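Local coordinates for protein CCMAN5 (Cellulosimicrobium cellulans, PDB 2XSG) that probably hydrolyses mannosidic linkages as a family 92 glycoside hydrolase, an enzyme used to prepare mannose-6-phosphate glycans on yeast-produced lysosomal enzymes, at residues A[527-538]-A[621-629]; A[669-677]-A[688-697]. All blocks are in the same frame, centred on the assembly; numbering follows the deposited sequence.

Interaction 1: A[527-538]-A[621-629]; sequences AKFEAAGLYQGT and NRYIATGSS
The ring of Y623 takes the carbonyl oxygen of A527 at its edge, in plane, while one ring face carries CG of R622, and T538 CG2 comes up obliquely to Y623 CE2 at 3.6 Å. The guanidinium of R622 in turn lies with one face under Y623 OH, and its own charge is met by a salt bridge to E638. F529 meets A625 O at its ring edge, CZ 3.7 Å away, while T626 and G627 approach obliquely; with CG anti to the backbone N (chi1 -170°) the ring swings across to 624-627. The same A625 oxygen accepts from Q536 NE2 at 2.9 Å, nearly straight at 167° and within the amide plane of Q536. Y623 OH donates to A527 O at 2.6 Å, in the carbonyl plane on a lone pair, and accepts a hydrogen bond from a water that also bonds T538 OG1. T538 caps the start of helix 539-542, so the water links that N-cap to the end of strand 618-623. The side chain of Q536 comes within about 4 Å of the bound calcium ion, and its backbone oxygen accepts from the side-chain amide of N588, a metal-site residue. Beside that site, two side-chain donors, Y623 OH and Q536 NE2, thus each take a backbone carbonyl of the facing segment.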
loop_
_atom_site.group_PDB
_atom_site.type_symbol
_atom_site.label_atom_id
_atom_site.label_comp_id
_atom_site.label_asym_id
_atom_site.label_seq_id
_atom_site.Cartn_x
_atom_site.Cartn_y
_atom_site.Cartn_z
ATOM N N ALA A 527 -2.978 24.246 -13.638
ATOM C CA ALA A 527 -3.744 23.023 -13.873
ATOM C C ALA A 527 -2.981 22.013 -14.738
ATOM O O ALA A 527 -3.479 20.925 -15.012
ATOM C CB ALA A 527 -5.091 23.362 -14.493
ATOM N N LYS A 528 -1.775 22.375 -15.166
ATOM C CA LYS A 528 -0.986 21.501 -16.029
ATOM C C LYS A 528 -0.239 20.452 -15.218
ATOM O O LYS A 528 0.511 20.791 -14.316
ATOM C CB LYS A 528 0.020 22.306 -16.867
ATOM C CG LYS A 528 0.945 21.394 -17.677
ATOM C CD LYS A 528 1.748 22.123 -18.714
ATOM C CE LYS A 528 2.618 21.124 -19.473
ATOM N NZ LYS A 528 3.758 21.822 -20.142
ATOM N N PHE A 529 -0.434 19.183 -15.569
ATOM C CA PHE A 529 0.259 18.061 -14.926
ATOM C C PHE A 529 1.781 18.193 -15.089
ATOM O O PHE A 529 2.292 18.397 -16.199
ATOM C CB PHE A 529 -0.251 16.737 -15.515
ATOM C CG PHE A 529 0.207 15.500 -14.783
ATOM C CD1 PHE A 529 -0.403 15.100 -13.596
ATOM C CD2 PHE A 529 1.214 14.692 -15.320
ATOM C CE1 PHE A 529 -0.002 13.911 -12.936
ATOM C CE2 PHE A 529 1.629 13.511 -14.664
ATOM C CZ PHE A 529 1.022 13.131 -13.476
ATOM N N GLU A 530 2.480 18.125 -13.962
ATOM C CA GLU A 530 3.941 18.202 -13.902
ATOM C C GLU A 530 4.605 19.483 -14.435
ATOM O O GLU A 530 5.759 19.474 -14.851
ATOM C CB GLU A 530 4.578 16.920 -14.470
ATOM C CG GLU A 530 4.235 15.729 -13.590
ATOM C CD GLU A 530 4.943 14.449 -13.981
ATOM O OE1 GLU A 530 5.142 14.236 -15.190
ATOM O OE2 GLU A 530 5.271 13.641 -13.068
ATOM N N ALA A 531 3.875 20.594 -14.383
ATOM C CA ALA A 531 4.478 21.894 -14.639
ATOM C C ALA A 531 5.315 22.253 -13.409
ATOM O O ALA A 531 5.194 21.605 -12.374
ATOM C CB ALA A 531 3.389 22.953 -14.889
ATOM N N ALA A 532 6.182 23.258 -13.545
ATOM C CA ALA A 532 6.962 23.818 -12.418
ATOM C C ALA A 532 7.810 22.821 -11.604
ATOM O O ALA A 532 7.986 22.995 -10.376
ATOM C CB ALA A 532 6.049 24.641 -11.491
ATOM N N GLY A 533 8.333 21.793 -12.274
ATOM C CA GLY A 533 9.198 20.797 -11.639
ATOM C C GLY A 533 8.479 19.804 -10.733
ATOM O O GLY A 533 9.132 19.041 -10.021
ATOM N N LEU A 534 7.144 19.815 -10.756
ATOM C CA LEU A 534 6.341 18.985 -9.858
ATOM C C LEU A 534 6.283 17.516 -10.259
ATOM O O LEU A 534 6.259 17.175 -11.443
ATOM C CB LEU A 534 4.902 19.504 -9.755
ATOM C CG LEU A 534 4.617 20.868 -9.130
ATOM C CD1 LEU A 534 3.150 21.178 -9.327
ATOM C CD2 LEU A 534 4.965 20.909 -7.654
ATOM N N TYR A 535 6.225 16.651 -9.250
ATOM C CA TYR A 535 6.120 15.221 -9.485
ATOM C C TYR A 535 4.695 14.683 -9.372
ATOM O O TYR A 535 4.086 14.751 -8.295
ATOM C CB TYR A 535 7.076 14.462 -8.560
ATOM C CG TYR A 535 8.483 14.418 -9.118
ATOM C CD1 TYR A 535 8.945 13.285 -9.803
ATOM C CD2 TYR A 535 9.351 15.519 -8.986
ATOM C CE1 TYR A 535 10.241 13.247 -10.338
ATOM C CE2 TYR A 535 10.632 15.491 -9.512
ATOM C CZ TYR A 535 11.071 14.355 -10.193
ATOM O OH TYR A 535 12.342 14.316 -10.727
ATOM N N GLN A 536 4.187 14.146 -10.487
ATOM C CA GLN A 536 2.897 13.463 -10.544
ATOM C C GLN A 536 1.713 14.325 -10.082
ATOM O O GLN A 536 0.757 13.813 -9.485
ATOM C CB GLN A 536 2.935 12.189 -9.714
ATOM C CG GLN A 536 3.552 10.962 -10.366
ATOM C CD GLN A 536 3.330 9.739 -9.466
ATOM O OE1 GLN A 536 4.080 9.525 -8.510
ATOM N NE2 GLN A 536 2.272 8.947 -9.753
ATOM N N GLY A 537 1.765 15.625 -10.379
ATOM C CA GLY A 537 0.626 16.496 -10.091
ATOM C C GLY A 537 0.736 17.919 -10.597
ATOM O O GLY A 537 1.699 18.281 -11.290
ATOM N N THR A 538 -0.262 18.724 -10.222
ATOM C CA THR A 538 -0.400 20.096 -10.683
ATOM C C THR A 538 -0.250 21.033 -9.491
ATOM O O THR A 538 -0.351 20.595 -8.332
ATOM C CB THR A 538 -1.805 20.355 -11.276
ATOM O OG1 THR A 538 -2.760 20.390 -10.216
ATOM C CG2 THR A 538 -2.203 19.290 -12.291
ATOM N N ASN A 621 -13.484 12.642 -14.008
ATOM C CA ASN A 621 -12.050 12.440 -13.845
ATOM C C ASN A 621 -11.269 13.059 -14.978
ATOM O O ASN A 621 -11.382 12.627 -16.128
ATOM C CB ASN A 621 -11.726 10.957 -13.697
ATOM C CG ASN A 621 -12.114 10.434 -12.337
ATOM O OD1 ASN A 621 -11.317 10.479 -11.402
ATOM N ND2 ASN A 621 -13.367 10.007 -12.197
ATOM N N ARG A 622 -10.517 14.106 -14.638
ATOM C CA ARG A 622 -9.671 14.811 -15.590
ATOM C C ARG A 622 -8.254 14.241 -15.620
ATOM O O ARG A 622 -7.624 14.168 -16.684
ATOM C CB ARG A 622 -9.634 16.322 -15.282
ATOM C CG ARG A 622 -8.634 17.102 -16.156
ATOM C CD ARG A 622 -8.698 18.616 -15.966
ATOM N NE ARG A 622 -7.617 19.280 -16.714
ATOM C CZ ARG A 622 -7.371 20.591 -16.714
ATOM N NH1 ARG A 622 -8.138 21.442 -16.042
ATOM N NH2 ARG A 622 -6.353 21.058 -17.418
ATOM N N TYR A 623 -7.754 13.822 -14.462
ATOM C CA TYR A 623 -6.353 13.429 -14.362
ATOM C C TYR A 623 -6.096 11.933 -14.140
ATOM O O TYR A 623 -6.812 11.266 -13.400
ATOM C CB TYR A 623 -5.668 14.234 -13.256
ATOM C CG TYR A 623 -5.664 15.743 -13.484
ATOM C CD1 TYR A 623 -6.640 16.555 -12.906
ATOM C CD2 TYR A 623 -4.667 16.353 -14.232
ATOM C CE1 TYR A 623 -6.630 17.937 -13.084
ATOM C CE2 TYR A 623 -4.660 17.735 -14.433
ATOM C CZ TYR A 623 -5.641 18.516 -13.851
ATOM O OH TYR A 623 -5.639 19.883 -14.028
ATOM N N ILE A 624 -5.053 11.433 -14.806
ATOM C CA ILE A 624 -4.464 10.110 -14.517
ATOM C C ILE A 624 -3.229 10.337 -13.649
ATOM O O ILE A 624 -2.952 11.474 -13.280
ATOM C CB ILE A 624 -4.132 9.296 -15.824
ATOM C CG1 ILE A 624 -3.393 10.162 -16.857
ATOM C CG2 ILE A 624 -5.425 8.709 -16.428
ATOM C CD1 ILE A 624 -2.863 9.393 -18.071
ATOM N N ALA A 625 -2.513 9.276 -13.293
ATOM C CA ALA A 625 -1.431 9.373 -12.317
ATOM C C ALA A 625 -0.062 9.544 -12.955
ATOM O O ALA A 625 0.932 9.683 -12.254
ATOM C CB ALA A 625 -1.445 8.179 -11.371
ATOM N N THR A 626 -0.020 9.529 -14.287
ATOM C CA THR A 626 1.229 9.629 -15.036
ATOM C C THR A 626 0.935 10.304 -16.384
ATOM O O THR A 626 -0.225 10.573 -16.700
ATOM C CB THR A 626 1.920 8.245 -15.201
ATOM O OG1 THR A 626 3.249 8.439 -15.675
ATOM C CG2 THR A 626 1.136 7.331 -16.194
ATOM N N GLY A 627 1.977 10.619 -17.148
ATOM C CA GLY A 627 1.832 11.359 -18.405
ATOM C C GLY A 627 0.770 10.802 -19.348
ATOM O O GLY A 627 -0.100 11.530 -19.830
ATOM N N SER A 628 0.847 9.508 -19.621
ATOM C CA SER A 628 -0.101 8.889 -20.521
ATOM C C SER A 628 -0.248 7.391 -20.236
ATOM O O SER A 628 0.603 6.777 -19.574
ATOM C CB SER A 628 0.341 9.118 -21.966
ATOM O OG SER A 628 1.491 8.343 -22.278
ATOM N N SER A 629 -1.310 6.801 -20.777
ATOM C CA SER A 629 -1.606 5.381 -20.581
ATOM C C SER A 629 -2.245 4.794 -21.841
ATOM O O SER A 629 -3.162 5.388 -22.423
ATOM C CB SER A 629 -2.544 5.211 -19.376
ATOM O OG SER A 629 -3.220 3.956 -19.375
HETATM O O HOH W 1 -5.278 20.730 -11.171
#

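Interaction 2: A[669-677]-A[688-697]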
loop_
_atom_site.group_PDB
_atom_site.type_symbol
_atom_site.label_atom_id
_atom_site.label_comp_id
_atom_site.label_asym_id
_atom_site.label_seq_id
_atom_site.Cartn_x
_atom_site.Cartn_y
_atom_site.Cartn_z
ATOM N N MET A 669 -7.616 4.517 2.127
ATOM C CA MET A 669 -8.495 5.686 1.996
ATOM C C MET A 669 -9.964 5.315 1.799
ATOM O O MET A 669 -10.858 6.009 2.290
ATOM C CB MET A 669 -8.006 6.627 0.895
ATOM C CG MET A 669 -6.575 7.102 1.081
ATOM S SD MET A 669 -6.183 7.877 2.681
ATOM C CE MET A 669 -5.332 6.582 3.573
ATOM N N PHE A 670 -10.226 4.226 1.087
ATOM C CA PHE A 670 -11.609 3.757 0.943
ATOM C C PHE A 670 -12.192 3.364 2.299
ATOM O O PHE A 670 -13.316 3.741 2.634
ATOM C CB PHE A 670 -11.711 2.577 -0.025
ATOM C CG PHE A 670 -13.128 2.116 -0.260
ATOM C CD1 PHE A 670 -13.766 1.284 0.666
ATOM C CD2 PHE A 670 -13.826 2.522 -1.391
ATOM C CE1 PHE A 670 -15.086 0.883 0.458
ATOM C CE2 PHE A 670 -15.154 2.117 -1.598
ATOM C CZ PHE A 670 -15.771 1.291 -0.684
ATOM N N VAL A 671 -11.443 2.573 3.064
ATOM C CA VAL A 671 -11.886 2.216 4.408
ATOM C C VAL A 671 -12.195 3.479 5.225
ATOM O O VAL A 671 -13.233 3.557 5.877
ATOM C CB VAL A 671 -10.834 1.366 5.113
ATOM C CG1 VAL A 671 -11.101 1.310 6.646
ATOM C CG2 VAL A 671 -10.819 -0.040 4.508
ATOM N N ALA A 672 -11.281 4.451 5.190
ATOM C CA ALA A 672 -11.431 5.695 5.958
ATOM C C ALA A 672 -12.696 6.465 5.555
ATOM O O ALA A 672 -13.436 6.980 6.419
ATOM C CB ALA A 672 -10.190 6.574 5.780
ATOM N N ALA A 673 -12.940 6.541 4.247
ATOM C CA ALA A 673 -14.137 7.204 3.732
ATOM C C ALA A 673 -15.396 6.494 4.234
ATOM O O ALA A 673 -16.357 7.156 4.644
ATOM C CB ALA A 673 -14.111 7.249 2.219
ATOM N N ALA A 674 -15.354 5.154 4.237
ATOM C CA ALA A 674 -16.493 4.312 4.654
ATOM C C ALA A 674 -16.818 4.503 6.120
ATOM O O ALA A 674 -17.994 4.625 6.476
ATOM C CB ALA A 674 -16.235 2.845 4.370
ATOM N N VAL A 675 -15.785 4.520 6.962
ATOM C CA VAL A 675 -15.960 4.844 8.386
ATOM C C VAL A 675 -16.433 6.298 8.519
ATOM O O VAL A 675 -17.323 6.608 9.328
ATOM C CB VAL A 675 -14.655 4.617 9.181
ATOM C CG1 VAL A 675 -14.767 5.129 10.648
ATOM C CG2 VAL A 675 -14.282 3.146 9.159
ATOM N N GLY A 676 -15.834 7.175 7.707
ATOM C CA GLY A 676 -16.200 8.569 7.683
ATOM C C GLY A 676 -15.240 9.481 8.418
ATOM O O GLY A 676 -15.595 10.632 8.708
ATOM N N LEU A 677 -14.045 8.962 8.729
ATOM C CA LEU A 677 -13.010 9.714 9.424
ATOM C C LEU A 677 -11.716 9.693 8.632
ATOM O O LEU A 677 -11.108 8.631 8.435
ATOM C CB LEU A 677 -12.757 9.147 10.827
ATOM C CG LEU A 677 -13.927 9.195 11.805
ATOM C CD1 LEU A 677 -13.529 8.374 13.006
ATOM C CD2 LEU A 677 -14.309 10.626 12.196
ATOM N N GLN A 688 -10.911 14.222 10.081
ATOM C CA GLN A 688 -12.029 14.990 9.551
ATOM C C GLN A 688 -13.238 14.103 9.249
ATOM O O GLN A 688 -13.096 12.996 8.694
ATOM C CB GLN A 688 -11.613 15.767 8.292
ATOM C CG GLN A 688 -10.613 16.926 8.564
ATOM C CD GLN A 688 -11.267 18.103 9.275
ATOM O OE1 GLN A 688 -12.427 18.450 8.993
ATOM N NE2 GLN A 688 -10.532 18.723 10.205
ATOM N N VAL A 689 -14.424 14.625 9.581
ATOM C CA VAL A 689 -15.688 13.937 9.363
ATOM C C VAL A 689 -16.072 14.013 7.891
ATOM O O VAL A 689 -15.992 15.086 7.272
ATOM C CB VAL A 689 -16.810 14.528 10.246
ATOM C CG1 VAL A 689 -18.182 14.022 9.801
ATOM C CG2 VAL A 689 -16.564 14.172 11.713
ATOM N N GLY A 690 -16.463 12.867 7.329
ATOM C CA GLY A 690 -16.936 12.801 5.941
ATOM C C GLY A 690 -18.394 12.388 5.845
ATOM O O GLY A 690 -19.258 12.988 6.492
ATOM N N SER A 691 -18.654 11.355 5.046
ATOM C CA SER A 691 -19.996 10.812 4.871
ATOM C C SER A 691 -19.988 9.304 5.127
ATOM O O SER A 691 -19.820 8.519 4.186
ATOM C CB SER A 691 -20.505 11.132 3.458
ATOM O OG SER A 691 -21.808 10.605 3.232
ATOM N N PRO A 692 -20.153 8.886 6.403
ATOM C CA PRO A 692 -20.142 7.448 6.706
ATOM C C PRO A 692 -21.108 6.682 5.802
ATOM O O PRO A 692 -22.258 7.109 5.639
ATOM C CB PRO A 692 -20.608 7.357 8.172
ATOM C CG PRO A 692 -20.601 8.736 8.717
ATOM C CD PRO A 692 -20.366 9.729 7.598
ATOM N N PHE A 693 -20.645 5.566 5.232
ATOM C CA PHE A 693 -21.420 4.815 4.233
ATOM C C PHE A 693 -22.519 3.955 4.822
ATOM O O PHE A 693 -23.522 3.725 4.165
ATOM C CB PHE A 693 -20.551 3.842 3.412
ATOM C CG PHE A 693 -19.404 4.469 2.668
ATOM C CD1 PHE A 693 -19.198 5.847 2.647
ATOM C CD2 PHE A 693 -18.555 3.649 1.930
ATOM C CE1 PHE A 693 -18.141 6.385 1.947
ATOM C CE2 PHE A 693 -17.486 4.176 1.231
ATOM C CZ PHE A 693 -17.279 5.550 1.233
ATOM N N PHE A 694 -22.302 3.439 6.028
ATOM C CA PHE A 694 -23.127 2.342 6.545
ATOM C C PHE A 694 -23.981 2.728 7.746
ATOM O O PHE A 694 -23.635 3.642 8.502
ATOM C CB PHE A 694 -22.246 1.134 6.879
ATOM C CG PHE A 694 -21.388 0.674 5.722
ATOM C CD1 PHE A 694 -21.962 0.199 4.555
ATOM C CD2 PHE A 694 -20.009 0.720 5.800
ATOM C CE1 PHE A 694 -21.163 -0.224 3.482
ATOM C CE2 PHE A 694 -19.205 0.301 4.734
ATOM C CZ PHE A 694 -19.782 -0.177 3.586
ATOM N N ASP A 695 -25.097 2.022 7.910
ATOM C CA ASP A 695 -26.023 2.267 9.016
ATOM C C ASP A 695 -25.319 2.188 10.366
ATOM O O ASP A 695 -25.558 3.015 11.233
ATOM C CB ASP A 695 -27.199 1.284 8.972
ATOM C CG ASP A 695 -27.979 1.389 7.692
ATOM O OD1 ASP A 695 -27.354 1.215 6.625
ATOM O OD2 ASP A 695 -29.204 1.660 7.753
ATOM N N SER A 696 -24.459 1.186 10.527
ATOM C CA SER A 696 -23.627 1.052 11.712
ATOM C C SER A 696 -22.261 0.489 11.305
ATOM O O SER A 696 -22.186 -0.437 10.482
ATOM C CB SER A 696 -24.298 0.126 12.742
ATOM O OG SER A 696 -23.482 -0.035 13.900
ATOM N N THR A 697 -21.196 1.066 11.860
ATOM C CA THR A 697 -19.836 0.540 11.704
ATOM C C THR A 697 -19.157 0.491 13.090
ATOM O O THR A 697 -19.081 1.518 13.767
ATOM C CB THR A 697 -19.039 1.370 10.685
ATOM O OG1 THR A 697 -19.598 1.168 9.373
ATOM C CG2 THR A 697 -17.568 0.990 10.689
HETATM O O HOH W 2 -16.202 9.819 4.356
HETATM O O HOH W 3 -19.996 3.588 8.218
#
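F693 lays one ring face on the helix backbone, with A674 CA over its centre, 3.4 Å from the centroid, as a CH-pi contact. Its CG is anti to its own carbonyl carbon (chi1 -58°), which turns the ring back along the last turn of helix 665-675. The ring's edge then meets the face of F670 in a T-shaped pair, centroids 5.7 Å apart and planes at 82°. A673 CB reaches F693 CZ at 3.7 Å, and A674 CB touches two rings, F693 CD2 over that ring's face and F694 CE2 obliquely. With only a methyl group at F693, as in alanine, the face of F670 is likely to lose its edge partner and a gap would probably open over A674. Two backbone bonds tie the segments: F693 N to A674 O, 3.1 Å, and G690 N to G676 O, 2.8 Å. G676, at positive phi, is the C-prime residue of a Schellman motif, and its CA packs close to P692. Beyond it L677 and V689 form a non-hydrogen-bonded antiparallel pair. F693 also touches Y615 of helix 604-616, and F670 and F694 reach L307 of helix 306-318, so the rings join helices of the six-hairpin-clan catalytic domain. One water joins A673 O to S691 N; another bridges A674 O, F694 N and T697 OG1, so A674 O takes both F693 N and a water.

Overall arrangement
Both contacts are largely buried, but interaction 2 is the more thoroughly enclosed: all its touching residues are buried, whereas interaction 1 has an exposed margin at T626. Their centres lie 28 Å apart, and no atoms touch; the nearest approach is about 13 Å. They share no helix or strand. Interaction 1 joins the loop leading into helix 539-542 to the end of strand 618-623, near the calcium ion, and relies on side-chain donors to main-chain oxygens. Interaction 2 ties helix 665-675 to the chain connecting strands 686-689 and 696-700, through aromatic packing and main-chain bonds. One therefore fastens loops beside a metal site, the other packs a helix against neighbouring strand connections.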